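WZI (Escherichia coli, PDB 2YNK) binds carbohydrate as an outer-membrane beta-barrel lectin and probably helps hold the group 1 capsule at the cell surface. Local coordinates at residues T77-T82 against G118-N123; T89-N94 against A165-T170; A305-G310 against Y341-H346. All blocks are in the same frame, centred on the assembly; numbering follows the deposited sequence.

In the fold
Contacts 1 and 2 share the loop between barrel strands 69-76 and 95-104, which supplies both 77-82 and 89-94. Their centres are about 9 Å apart, and a salt bridge links 118-123 to 89-94. Contact 1 lies at the surface and contact 2 is buried. In both, an arginine offers a guanidinium face to carbon, while its charge is paired with an acid outside that contact. Contact 3 is separate: its nearest atoms stay about 14 Å from contact 1 and about 9 Å from contact 2. Also buried, it sets barrel strand 306-317 against a later loop through selenium-aromatic and apolar contacts, with no charged side chain taking part across it.

Contact 1. Residues T77-T82 against G118-N123; sequences TDQPGT and GERISN
R120 reaches from the loop after barrel strand 107-116 and lays its guanidinium against the backbone and side chains of 77-82, in the loop after strand 69-76. The nonpolar part of the contact is carbon over a flat group: Q79 CA sits 3.5 Å above the guanidinium plane, on one face, displaced toward the rim, and P80 CD lies over the same face, 3.8 Å from R120 NH1. Q79 CG approaches R120 CD to 4.0 Å. A chi1 of -168° swings Q79 CG opposite its own amide nitrogen; the extended chain passes obliquely across the arginine, though its amide plane is only 15° from the guanidinium plane, and Q79 NE2 hydrogen-bonds Y357 OH. The polar approach across the contact is poorly aligned: D78 O is 3.1 Å from R120 NH2, but the angle is too poor for a hydrogen bond. Within 77-82, D78 OD1 accepts Q79 N at 2.7 Å, while D78 OD2 takes D442 N. The arginine is held from elsewhere, NE by a salt bridge to D93 and NH2 by Y74 OH. These bonds probably fix its plane and balance its charge, leaving a flat face for 77-82 to pack on.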
ATOM      1  N   THR A  77     -17.781  14.588  -2.278  1.00 53.99           N
ATOM      2  CA  THR A  77     -18.004  16.009  -2.301  1.00 54.10           C
ATOM      3  C   THR A  77     -16.711  16.717  -2.684  1.00 56.07           C
ATOM      4  O   THR A  77     -16.740  17.748  -3.348  1.00 57.05           O
ATOM      5  CB  THR A  77     -18.501  16.518  -0.938  1.00 53.16           C
ATOM      6  OG1 THR A  77     -17.527  16.237   0.067  1.00 52.97           O
ATOM      7  CG2 THR A  77     -19.806  15.858  -0.561  1.00 52.02           C
ATOM      8  N   ASP A  78     -15.578  16.156  -2.271  1.00 57.56           N
ATOM      9  CA  ASP A  78     -14.274  16.771  -2.509  1.00 59.70           C
ATOM     10  C   ASP A  78     -13.172  15.800  -2.102  1.00 60.43           C
ATOM     11  O   ASP A  78     -13.432  14.729  -1.549  1.00 62.08           O
ATOM     12  CB  ASP A  78     -14.138  18.063  -1.675  1.00 62.31           C
ATOM     13  CG  ASP A  78     -13.126  19.069  -2.252  1.00 63.16           C
ATOM     14  OD1 ASP A  78     -12.377  18.752  -3.205  1.00 64.16           O
ATOM     15  OD2 ASP A  78     -13.087  20.205  -1.728  1.00 66.14           O
ATOM     16  N   GLN A  79     -11.937  16.191  -2.377  1.00 60.52           N
ATOM     17  CA  GLN A  79     -10.756  15.472  -1.928  1.00 58.18           C
ATOM     18  C   GLN A  79     -10.623  15.612  -0.408  1.00 56.71           C
ATOM     19  O   GLN A  79     -10.817  16.703   0.128  1.00 54.51           O
ATOM     20  CB  GLN A  79      -9.538  16.080  -2.622  1.00 58.66           C
ATOM     21  CG  GLN A  79      -8.247  15.304  -2.516  1.00 58.89           C
ATOM     22  CD  GLN A  79      -7.162  15.902  -3.401  1.00 61.28           C
ATOM     23  OE1 GLN A  79      -7.314  17.006  -3.932  1.00 59.58           O
ATOM     24  NE2 GLN A  79      -6.064  15.162  -3.580  1.00 63.63           N
ATOM     25  N   PRO A  80     -10.318  14.507   0.297  1.00 55.23           N
ATOM     26  CA  PRO A  80      -9.982  14.643   1.711  1.00 54.91           C
ATOM     27  C   PRO A  80      -8.837  15.632   1.938  1.00 55.30           C
ATOM     28  O   PRO A  80      -7.982  15.806   1.076  1.00 56.69           O
ATOM     29  CB  PRO A  80      -9.557  13.229   2.111  1.00 53.83           C
ATOM     30  CG  PRO A  80     -10.275  12.337   1.173  1.00 53.43           C
ATOM     31  CD  PRO A  80     -10.400  13.095  -0.118  1.00 54.71           C
ATOM     32  N   GLY A  81      -8.838  16.278   3.093  1.00 56.14           N
ATOM     33  CA  GLY A  81      -7.827  17.264   3.426  1.00 56.03           C
ATOM     34  C   GLY A  81      -6.561  16.596   3.904  1.00 56.71           C
ATOM     35  O   GLY A  81      -5.469  17.044   3.577  1.00 59.60           O
ATOM     36  N   THR A  82      -6.704  15.527   4.685  1.00 54.84           N
ATOM     37  CA  THR A  82      -5.559  14.755   5.143  1.00 52.18           C
ATOM     38  C   THR A  82      -5.218  13.698   4.096  1.00 51.35           C
ATOM     39  O   THR A  82      -6.082  13.303   3.305  1.00 51.61           O
ATOM     40  CB  THR A  82      -5.850  14.064   6.492  1.00 52.76           C
ATOM     41  OG1 THR A  82      -6.801  13.003   6.310  1.00 52.17           O
ATOM     42  CG2 THR A  82      -6.383  15.072   7.502  1.00 52.48           C
ATOM     43  N   GLY A 118     -14.032  14.747 -12.342  1.00 56.90           N
ATOM     44  CA  GLY A 118     -13.431  15.649 -11.371  1.00 58.14           C
ATOM     45  C   GLY A 118     -12.079  15.124 -10.956  1.00 60.28           C
ATOM     46  O   GLY A 118     -11.893  14.717  -9.810  1.00 60.95           O
ATOM     47  N   GLU A 119     -11.145  15.118 -11.905  1.00 64.49           N
ATOM     48  CA  GLU A 119      -9.787  14.609 -11.682  1.00 65.58           C
ATOM     49  C   GLU A 119      -9.100  15.270 -10.491  1.00 64.05           C
ATOM     50  O   GLU A 119      -9.106  16.497 -10.361  1.00 63.83           O
ATOM     51  CB  GLU A 119      -8.906  14.845 -12.915  1.00 69.40           C
ATOM     52  CG  GLU A 119      -9.180  13.929 -14.099  1.00 73.20           C
ATOM     53  CD  GLU A 119      -8.196  14.158 -15.240  1.00 76.73           C
ATOM     54  OE1 GLU A 119      -7.688  15.301 -15.388  1.00 75.92           O
ATOM     55  OE2 GLU A 119      -7.931  13.193 -15.992  1.00 78.56           O
ATOM     56  N   ARG A 120      -8.514  14.438  -9.631  1.00 60.48           N
ATOM     57  CA  ARG A 120      -7.612  14.903  -8.591  1.00 57.32           C
ATOM     58  C   ARG A 120      -6.188  14.749  -9.117  1.00 55.26           C
ATOM     59  O   ARG A 120      -5.411  15.700  -9.121  1.00 55.45           O
ATOM     60  CB  ARG A 120      -7.804  14.083  -7.318  1.00 56.64           C
ATOM     61  CG  ARG A 120      -9.216  14.107  -6.751  1.00 57.02           C
ATOM     62  CD  ARG A 120      -9.366  13.100  -5.620  1.00 56.44           C
ATOM     63  NE  ARG A 120     -10.667  13.173  -4.963  1.00 56.13           N
ATOM     64  CZ  ARG A 120     -11.049  12.382  -3.963  1.00 55.75           C
ATOM     65  NH1 ARG A 120     -10.234  11.448  -3.501  1.00 56.42           N
ATOM     66  NH2 ARG A 120     -12.256  12.518  -3.424  1.00 56.11           N
ATOM     67  N   ILE A 121      -5.862  13.544  -9.572  1.00 53.06           N
ATOM     68  CA  ILE A 121      -4.578  13.267 -10.204  1.00 52.54           C
ATOM     69  C   ILE A 121      -4.743  13.451 -11.715  1.00 52.22           C
ATOM     70  O   ILE A 121      -5.718  12.985 -12.280  1.00 55.10           O
ATOM     71  CB  ILE A 121      -4.090  11.834  -9.864  1.00 49.74           C
ATOM     72  CG1 ILE A 121      -4.079  11.612  -8.347  1.00 50.24           C
ATOM     73  CG2 ILE A 121      -2.701  11.580 -10.422  1.00 48.06           C
ATOM     74  CD1 ILE A 121      -3.299  10.390  -7.898  1.00 47.87           C
ATOM     75  N   SER A 122      -3.808  14.139 -12.363  1.00 53.62           N
ATOM     76  CA  SER A 122      -3.897  14.376 -13.811  1.00 56.15           C
ATOM     77  C   SER A 122      -3.801  13.096 -14.600  1.00 56.46           C
ATOM     78  O   SER A 122      -3.295  12.082 -14.108  1.00 58.99           O
ATOM     79  CB  SER A 122      -2.780  15.303 -14.298  1.00 58.66           C
ATOM     80  OG  SER A 122      -3.058  16.639 -13.937  1.00 65.25           O
ATOM     81  N   ASN A 123      -4.270  13.155 -15.840  1.00 55.71           N
ATOM     82  CA  ASN A 123      -4.165  12.030 -16.735  1.00 56.55           C
ATOM     83  C   ASN A 123      -4.277  12.472 -18.178  1.00 58.78           C
ATOM     84  O   ASN A 123      -4.532  13.646 -18.456  1.00 67.50           O
ATOM     85  CB  ASN A 123      -5.256  11.007 -16.403  1.00 58.40           C
ATOM     86  CG  ASN A 123      -4.771   9.572 -16.496  1.00 56.18           C
ATOM     87  OD1 ASN A 123      -3.596   9.276 -16.283  1.00 51.49           O
ATOM     88  ND2 ASN A 123      -5.688   8.670 -16.809  1.00 60.38           N
TER

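Contact 2. Residues T89-N94 against A165-T170; sequences TQPADN and AMRPMT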
ATOM      1  N   THR A  89      -6.299   6.033  -1.329  1.00 49.17           N
ATOM      2  CA  THR A  89      -6.138   7.237  -2.170  1.00 50.33           C
ATOM      3  C   THR A  89      -6.883   7.055  -3.496  1.00 49.06           C
ATOM      4  O   THR A  89      -6.432   6.319  -4.369  1.00 49.82           O
ATOM      5  CB  THR A  89      -4.644   7.580  -2.488  1.00 52.02           C
ATOM      6  OG1 THR A  89      -3.908   7.858  -1.283  1.00 53.12           O
ATOM      7  CG2 THR A  89      -4.551   8.805  -3.401  1.00 51.74           C
ATOM      8  N   GLN A  90      -8.021   7.727  -3.646  1.00 49.00           N
ATOM      9  CA  GLN A  90      -8.736   7.753  -4.923  1.00 48.39           C
ATOM     10  C   GLN A  90      -8.197   8.863  -5.848  1.00 48.02           C
ATOM     11  O   GLN A  90      -7.897   9.968  -5.390  1.00 47.49           O
ATOM     12  CB  GLN A  90     -10.223   7.947  -4.676  1.00 49.34           C
ATOM     13  CG  GLN A  90     -10.903   6.715  -4.090  1.00 49.44           C
ATOM     14  CD  GLN A  90     -11.354   5.701  -5.136  1.00 50.71           C
ATOM     15  OE1 GLN A  90     -11.291   5.937  -6.353  1.00 50.92           O
ATOM     16  NE2 GLN A  90     -11.835   4.558  -4.656  1.00 52.12           N
ATOM     17  N   PRO A  91      -8.060   8.566  -7.154  1.00 47.45           N
ATOM     18  CA  PRO A  91      -7.447   9.504  -8.090  1.00 48.86           C
ATOM     19  C   PRO A  91      -8.401  10.562  -8.658  1.00 50.38           C
ATOM     20  O   PRO A  91      -7.967  11.461  -9.379  1.00 52.51           O
ATOM     21  CB  PRO A  91      -6.975   8.577  -9.209  1.00 47.25           C
ATOM     22  CG  PRO A  91      -8.036   7.541  -9.259  1.00 45.58           C
ATOM     23  CD  PRO A  91      -8.409   7.303  -7.826  1.00 45.91           C
ATOM     24  N   ALA A  92      -9.687  10.439  -8.363  1.00 53.31           N
ATOM     25  CA  ALA A  92     -10.669  11.395  -8.853  1.00 55.29           C
ATOM     26  C   ALA A  92     -11.862  11.445  -7.917  1.00 55.50           C
ATOM     27  O   ALA A  92     -12.109  10.489  -7.171  1.00 57.09           O
ATOM     28  CB  ALA A  92     -11.109  11.013 -10.251  1.00 57.64           C
ATOM     29  N   ASP A  93     -12.592  12.558  -7.962  1.00 54.84           N
ATOM     30  CA  ASP A  93     -13.756  12.764  -7.100  1.00 56.41           C
ATOM     31  C   ASP A  93     -14.884  11.769  -7.372  1.00 56.27           C
ATOM     32  O   ASP A  93     -15.659  11.433  -6.469  1.00 56.97           O
ATOM     33  CB  ASP A  93     -14.297  14.183  -7.257  1.00 58.42           C
ATOM     34  CG  ASP A  93     -13.359  15.238  -6.689  1.00 61.37           C
ATOM     35  OD1 ASP A  93     -12.616  14.929  -5.725  1.00 59.57           O
ATOM     36  OD2 ASP A  93     -13.377  16.383  -7.209  1.00 62.48           O
ATOM     37  N   ASN A  94     -14.983  11.320  -8.618  1.00 54.30           N
ATOM     38  CA  ASN A  94     -16.014  10.382  -9.023  1.00 53.73           C
ATOM     39  C   ASN A  94     -15.405   9.367  -9.962  1.00 53.19           C
ATOM     40  O   ASN A  94     -14.693   9.725 -10.890  1.00 51.86           O
ATOM     41  CB  ASN A  94     -17.167  11.099  -9.726  1.00 54.88           C
ATOM     42  CG  ASN A  94     -17.751  12.226  -8.899  1.00 54.86           C
ATOM     43  OD1 ASN A  94     -18.141  12.046  -7.751  1.00 54.15           O
ATOM     44  ND2 ASN A  94     -17.818  13.401  -9.491  1.00 58.94           N
ATOM     45  N   ALA A 165      -0.285   6.154  -3.506  1.00 41.29           N
ATOM     46  CA  ALA A 165      -0.916   7.466  -3.458  1.00 42.09           C
ATOM     47  C   ALA A 165      -0.674   8.217  -4.758  1.00 44.33           C
ATOM     48  O   ALA A 165      -0.126   9.328  -4.766  1.00 45.81           O
ATOM     49  CB  ALA A 165      -0.343   8.245  -2.281  1.00 42.57           C
HETATM   50  N   MSE A 166      -1.080   7.593  -5.856  1.00 45.08           N
HETATM   51  CA  MSE A 166      -0.542   7.895  -7.184  1.00 47.48           C
HETATM   52  C   MSE A 166      -1.075   6.844  -8.107  1.00 48.42           C
HETATM   53  O   MSE A 166      -1.504   5.782  -7.665  1.00 47.16           O
HETATM   54  CB  MSE A 166       0.978   7.754  -7.157  1.00 48.41           C
HETATM   55  CG  MSE A 166       1.306   6.579  -6.217  1.00 48.54           C
HETATM   56 SE   MSE A 166       2.554   5.360  -7.064  1.00 50.73          SE
HETATM   57  CE  MSE A 166       1.221   4.174  -7.903  1.00 55.62           C
ATOM     58  N   ARG A 167      -1.041   7.110  -9.405  1.00 49.35           N
ATOM     59  CA  ARG A 167      -1.606   6.176 -10.359  1.00 48.06           C
ATOM     60  C   ARG A 167      -0.591   5.082 -10.599  1.00 48.16           C
ATOM     61  O   ARG A 167       0.592   5.382 -10.796  1.00 49.48           O
ATOM     62  CB  ARG A 167      -1.983   6.875 -11.662  1.00 46.82           C
ATOM     63  CG  ARG A 167      -2.966   8.001 -11.435  1.00 48.32           C
ATOM     64  CD  ARG A 167      -3.414   8.650 -12.730  1.00 50.19           C
ATOM     65  NE  ARG A 167      -4.784   8.269 -13.024  1.00 50.37           N
ATOM     66  CZ  ARG A 167      -5.846   9.036 -12.838  1.00 52.80           C
ATOM     67  NH1 ARG A 167      -5.739  10.278 -12.393  1.00 54.30           N
ATOM     68  NH2 ARG A 167      -7.037   8.556 -13.128  1.00 55.71           N
ATOM     69  N   PRO A 168      -1.040   3.812 -10.575  1.00 46.56           N
ATOM     70  CA  PRO A 168      -0.117   2.702 -10.758  1.00 47.34           C
ATOM     71  C   PRO A 168       0.531   2.769 -12.137  1.00 49.30           C
ATOM     72  O   PRO A 168      -0.099   3.249 -13.092  1.00 50.49           O
ATOM     73  CB  PRO A 168      -1.009   1.465 -10.609  1.00 46.84           C
ATOM     74  CG  PRO A 168      -2.385   1.940 -10.930  1.00 47.06           C
ATOM     75  CD  PRO A 168      -2.440   3.361 -10.469  1.00 46.89           C
HETATM   76  N   MSE A 169       1.776   2.305 -12.234  1.00 47.80           N
HETATM   77  CA  MSE A 169       2.568   2.475 -13.438  1.00 46.38           C
HETATM   78  C   MSE A 169       2.618   1.214 -14.214  1.00 47.35           C
HETATM   79  O   MSE A 169       2.572   0.114 -13.647  1.00 53.37           O
HETATM   80  CB  MSE A 169       3.995   2.848 -13.087  1.00 47.67           C
HETATM   81  CG  MSE A 169       4.038   4.047 -12.151  1.00 50.16           C
HETATM   82 SE   MSE A 169       5.919   4.419 -11.710  1.00 58.33          SE
HETATM   83  CE  MSE A 169       6.138   2.988 -10.356  1.00 55.88           C
ATOM     84  N   THR A 170       2.760   1.360 -15.526  1.00 46.53           N
ATOM     85  CA  THR A 170       2.795   0.228 -16.434  1.00 45.43           C
ATOM     86  C   THR A 170       4.157  -0.423 -16.404  1.00 46.85           C
ATOM     87  O   THR A 170       5.178   0.257 -16.577  1.00 46.52           O
ATOM     88  CB  THR A 170       2.459   0.651 -17.861  1.00 44.73           C
ATOM     89  OG1 THR A 170       1.050   0.878 -17.944  1.00 45.99           O
ATOM     90  CG2 THR A 170       2.854  -0.417 -18.860  1.00 43.78           C
TER
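P91 sets CB over a face of the R167 guanidinium where two long loops of this outer-membrane beta-barrel fold against each other, one preceding strand 95-104 and the other leading into strand 170-176. The proline ring and the arginine side chain cross at about a right angle. P91 CB stands 3.7 Å above the guanidinium plane, offset toward the rim, and P91 CG is 4.1 Å from R167 NH2. A bend at chi3 (107°) brings the guanidinium to the proline, although the CB of R167 does not itself point at 89-94. The charge is met elsewhere: NH2 forms a salt bridge with E116 at the end of strand 107-116, a residue that P91 also touches. That acid probably offsets the positive charge in this buried place and helps fix the guanidinium under P91 CB.

T89 makes the second point of contact, with CB directed at 165-170. Its CA is 5.4 Å from A165 CA, the closest CA pair of the two segments. The methyl, anti to the backbone N, lies with CG2 3.9 Å from A165 CA. The hydroxyl also faces carbon here: T89 OG1 is 3.7 Å from A165 CB.

Contact 3. Residues A305-G310 against Y341-H346; sequences ANMFLG and YSYTHH
M307, a selenomethionine on barrel strand 306-317, makes a Met-aromatic contact with Y343, which belongs to a type II beta turn running from Y341 to T344. The strand keeps its place in the antiparallel barrel through the backbone, M307 pairing with I294 of the neighbouring barrel strand 287-295, and M307 CB points toward the turn. CB is the approach rather than the contact. At CG the chain reaches S342, whose OG lies 3.5 Å away; that hydroxyl has weak hydrogen bonds to T332 O and T334 OG1. The next step is nearly straight (chi2 173°), carrying selenium past the serine, 3.6 Å from S342 OG, and on to the tyrosine. SE sits 3.9 Å from the centroid of the Y343 ring and 29° off its normal, so it is over the face but displaced. Its nearest ring atoms, CE1 and CZ, put that displacement toward the hydroxyl end. A bend at chi3 (-75°) then turns the terminal methyl outward past the rim of the ring, where CE lies 3.4 Å from Y343 CE1. L270 of strand 268-278 packs on both M307 and Y343.

The turn presents these groups together. Its closing bond, T344 N to Y341 O, is weak, but Y343 is tied down independently: its OH bonds L160 O and D361 N, and its backbone N bonds E296 OE2. The ring that receives selenium is therefore held at both ends. Y341 carries the remaining contact, its OH bonded to D297 OD1. A305, where the chain turns a corner just before the strand, meets this second ring at its edge, near the ring plane, with A305 CB 3.7 Å from Y341 CE2.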
ATOM      1  N   ALA A 305      20.615  10.539   4.467  1.00 72.24           N
ATOM      2  CA  ALA A 305      19.556  11.505   4.138  1.00 68.32           C
ATOM      3  C   ALA A 305      18.189  10.850   4.357  1.00 66.79           C
ATOM      4  O   ALA A 305      17.345  10.795   3.452  1.00 64.61           O
ATOM      5  CB  ALA A 305      19.712  11.996   2.713  1.00 66.95           C
ATOM      6  N   ASN A 306      17.992  10.378   5.588  1.00 66.54           N
ATOM      7  CA  ASN A 306      16.960   9.394   5.909  1.00 63.87           C
ATOM      8  C   ASN A 306      15.605   9.949   6.322  1.00 60.63           C
ATOM      9  O   ASN A 306      15.512  10.855   7.141  1.00 60.92           O
ATOM     10  CB  ASN A 306      17.460   8.463   7.018  1.00 65.17           C
ATOM     11  CG  ASN A 306      18.517   7.504   6.530  1.00 67.82           C
ATOM     12  OD1 ASN A 306      18.247   6.644   5.695  1.00 70.85           O
ATOM     13  ND2 ASN A 306      19.726   7.640   7.050  1.00 69.53           N
HETATM   14  N   MSE A 307      14.560   9.364   5.747  1.00 59.37           N
HETATM   15  CA  MSE A 307      13.182   9.589   6.175  1.00 58.68           C
HETATM   16  C   MSE A 307      12.812   8.479   7.111  1.00 56.29           C
HETATM   17  O   MSE A 307      13.280   7.354   6.957  1.00 55.29           O
HETATM   18  CB  MSE A 307      12.260   9.590   4.962  1.00 58.05           C
HETATM   19  CG  MSE A 307      12.647  10.747   4.048  1.00 58.69           C
HETATM   20 SE   MSE A 307      11.619  10.640   2.386  1.00 59.00          SE
HETATM   21  CE  MSE A 307      12.584   9.141   1.543  1.00 58.64           C
ATOM     22  N   PHE A 308      11.963   8.789   8.083  1.00 55.32           N
ATOM     23  CA  PHE A 308      11.627   7.851   9.139  1.00 55.63           C
ATOM     24  C   PHE A 308      10.135   7.582   9.254  1.00 54.83           C
ATOM     25  O   PHE A 308       9.291   8.425   8.909  1.00 53.16           O
ATOM     26  CB  PHE A 308      12.144   8.369  10.468  1.00 57.05           C
ATOM     27  CG  PHE A 308      13.633   8.395  10.558  1.00 60.02           C
ATOM     28  CD1 PHE A 308      14.348   9.507  10.123  1.00 61.62           C
ATOM     29  CD2 PHE A 308      14.327   7.304  11.067  1.00 60.70           C
ATOM     30  CE1 PHE A 308      15.728   9.536  10.206  1.00 62.57           C
ATOM     31  CE2 PHE A 308      15.708   7.327  11.152  1.00 63.34           C
ATOM     32  CZ  PHE A 308      16.410   8.445  10.720  1.00 64.03           C
ATOM     33  N   LEU A 309       9.834   6.387   9.753  1.00 54.05           N
ATOM     34  CA  LEU A 309       8.470   5.956   9.989  1.00 52.68           C
ATOM     35  C   LEU A 309       8.462   4.898  11.086  1.00 53.83           C
ATOM     36  O   LEU A 309       9.300   3.999  11.089  1.00 54.52           O
ATOM     37  CB  LEU A 309       7.882   5.396   8.705  1.00 51.67           C
ATOM     38  CG  LEU A 309       6.533   4.680   8.776  1.00 52.54           C
ATOM     39  CD1 LEU A 309       5.858   4.788   7.413  1.00 50.56           C
ATOM     40  CD2 LEU A 309       6.669   3.221   9.234  1.00 50.16           C
ATOM     41  N   GLY A 310       7.522   5.028  12.013  1.00 53.52           N
ATOM     42  CA  GLY A 310       7.363   4.083  13.102  1.00 53.99           C
ATOM     43  C   GLY A 310       5.912   4.006  13.517  1.00 54.18           C
ATOM     44  O   GLY A 310       5.143   4.944  13.295  1.00 52.82           O
ATOM     45  N   TYR A 341      15.000  18.420   0.129  1.00 59.70           N
ATOM     46  CA  TYR A 341      15.809  17.335  -0.447  1.00 58.54           C
ATOM     47  C   TYR A 341      15.061  15.994  -0.556  1.00 56.36           C
ATOM     48  O   TYR A 341      15.360  15.189  -1.436  1.00 54.06           O
ATOM     49  CB  TYR A 341      17.091  17.152   0.364  1.00 59.69           C
ATOM     50  CG  TYR A 341      18.114  16.242  -0.279  1.00 59.74           C
ATOM     51  CD1 TYR A 341      18.824  16.646  -1.406  1.00 58.26           C
ATOM     52  CD2 TYR A 341      18.378  14.972   0.246  1.00 59.59           C
ATOM     53  CE1 TYR A 341      19.761  15.818  -1.997  1.00 57.97           C
ATOM     54  CE2 TYR A 341      19.321  14.138  -0.335  1.00 58.83           C
ATOM     55  CZ  TYR A 341      20.011  14.568  -1.454  1.00 59.08           C
ATOM     56  OH  TYR A 341      20.947  13.743  -2.033  1.00 59.03           O
ATOM     57  N   SER A 342      14.095  15.744   0.322  1.00 57.09           N
ATOM     58  CA  SER A 342      13.336  14.490   0.244  1.00 55.38           C
ATOM     59  C   SER A 342      12.440  14.484  -0.991  1.00 55.00           C
ATOM     60  O   SER A 342      11.743  15.460  -1.273  1.00 58.78           O
ATOM     61  CB  SER A 342      12.520  14.248   1.512  1.00 52.97           C
ATOM     62  OG  SER A 342      13.354  13.797   2.561  1.00 52.90           O
ATOM     63  N   TYR A 343      12.488  13.382  -1.732  1.00 53.95           N
ATOM     64  CA  TYR A 343      11.699  13.210  -2.947  1.00 53.24           C
ATOM     65  C   TYR A 343      11.998  14.269  -4.026  1.00 50.83           C
ATOM     66  O   TYR A 343      11.205  14.495  -4.932  1.00 48.37           O
ATOM     67  CB  TYR A 343      10.203  13.155  -2.606  1.00 54.74           C
ATOM     68  CG  TYR A 343       9.787  12.048  -1.645  1.00 54.99           C
ATOM     69  CD1 TYR A 343      10.498  10.852  -1.549  1.00 55.43           C
ATOM     70  CD2 TYR A 343       8.647  12.188  -0.865  1.00 55.96           C
ATOM     71  CE1 TYR A 343      10.089   9.845  -0.690  1.00 57.00           C
ATOM     72  CE2 TYR A 343       8.231  11.187  -0.003  1.00 56.26           C
ATOM     73  CZ  TYR A 343       8.952  10.016   0.081  1.00 57.25           C
ATOM     74  OH  TYR A 343       8.531   9.016   0.936  1.00 56.75           O
ATOM     75  N   THR A 344      13.182  14.859  -3.925  1.00 51.63           N
ATOM     76  CA  THR A 344      13.714  15.842  -4.864  1.00 50.75           C
ATOM     77  C   THR A 344      14.781  15.153  -5.683  1.00 50.03           C
ATOM     78  O   THR A 344      15.386  14.190  -5.216  1.00 50.79           O
ATOM     79  CB  THR A 344      14.391  16.985  -4.082  1.00 51.13           C
ATOM     80  OG1 THR A 344      13.387  17.891  -3.623  1.00 52.67           O
ATOM     81  CG2 THR A 344      15.431  17.724  -4.906  1.00 51.56           C
ATOM     82  N   HIS A 345      15.008  15.630  -6.901  1.00 48.77           N
ATOM     83  CA  HIS A 345      16.213  15.266  -7.637  1.00 49.31           C
ATOM     84  C   HIS A 345      16.637  16.340  -8.626  1.00 52.88           C
ATOM     85  O   HIS A 345      15.818  17.152  -9.061  1.00 53.21           O
ATOM     86  CB  HIS A 345      16.051  13.919  -8.321  1.00 45.77           C
ATOM     87  CG  HIS A 345      17.355  13.267  -8.654  1.00 44.83           C
ATOM     88  ND1 HIS A 345      17.756  13.067  -9.914  1.00 44.38           N
ATOM     89  CD2 HIS A 345      18.377  12.806  -7.835  1.00 45.49           C
ATOM     90  CE1 HIS A 345      18.973  12.494  -9.913  1.00 45.72           C
ATOM     91  NE2 HIS A 345      19.354  12.332  -8.638  1.00 45.94           N
ATOM     92  N   HIS A 346      17.920  16.340  -8.993  1.00 55.33           N
ATOM     93  CA  HIS A 346      18.495  17.390  -9.846  1.00 58.83           C
ATOM     94  C   HIS A 346      18.506  17.033 -11.311  1.00 59.31           C
ATOM     95  O   HIS A 346      18.568  17.928 -12.158  1.00 60.33           O
ATOM     96  CB  HIS A 346      19.900  17.774  -9.371  1.00 61.76           C
ATOM     97  CG  HIS A 346      20.891  16.624  -9.373  1.00 64.11           C
ATOM     98  ND1 HIS A 346      20.762  15.550  -8.565  1.00 63.47           N
ATOM     99  CD2 HIS A 346      22.051  16.419 -10.112  1.00 65.41           C
ATOM    100  CE1 HIS A 346      21.780  14.700  -8.781  1.00 62.78           C
ATOM    101  NE2 HIS A 346      22.571  15.231  -9.725  1.00 64.87           N
TER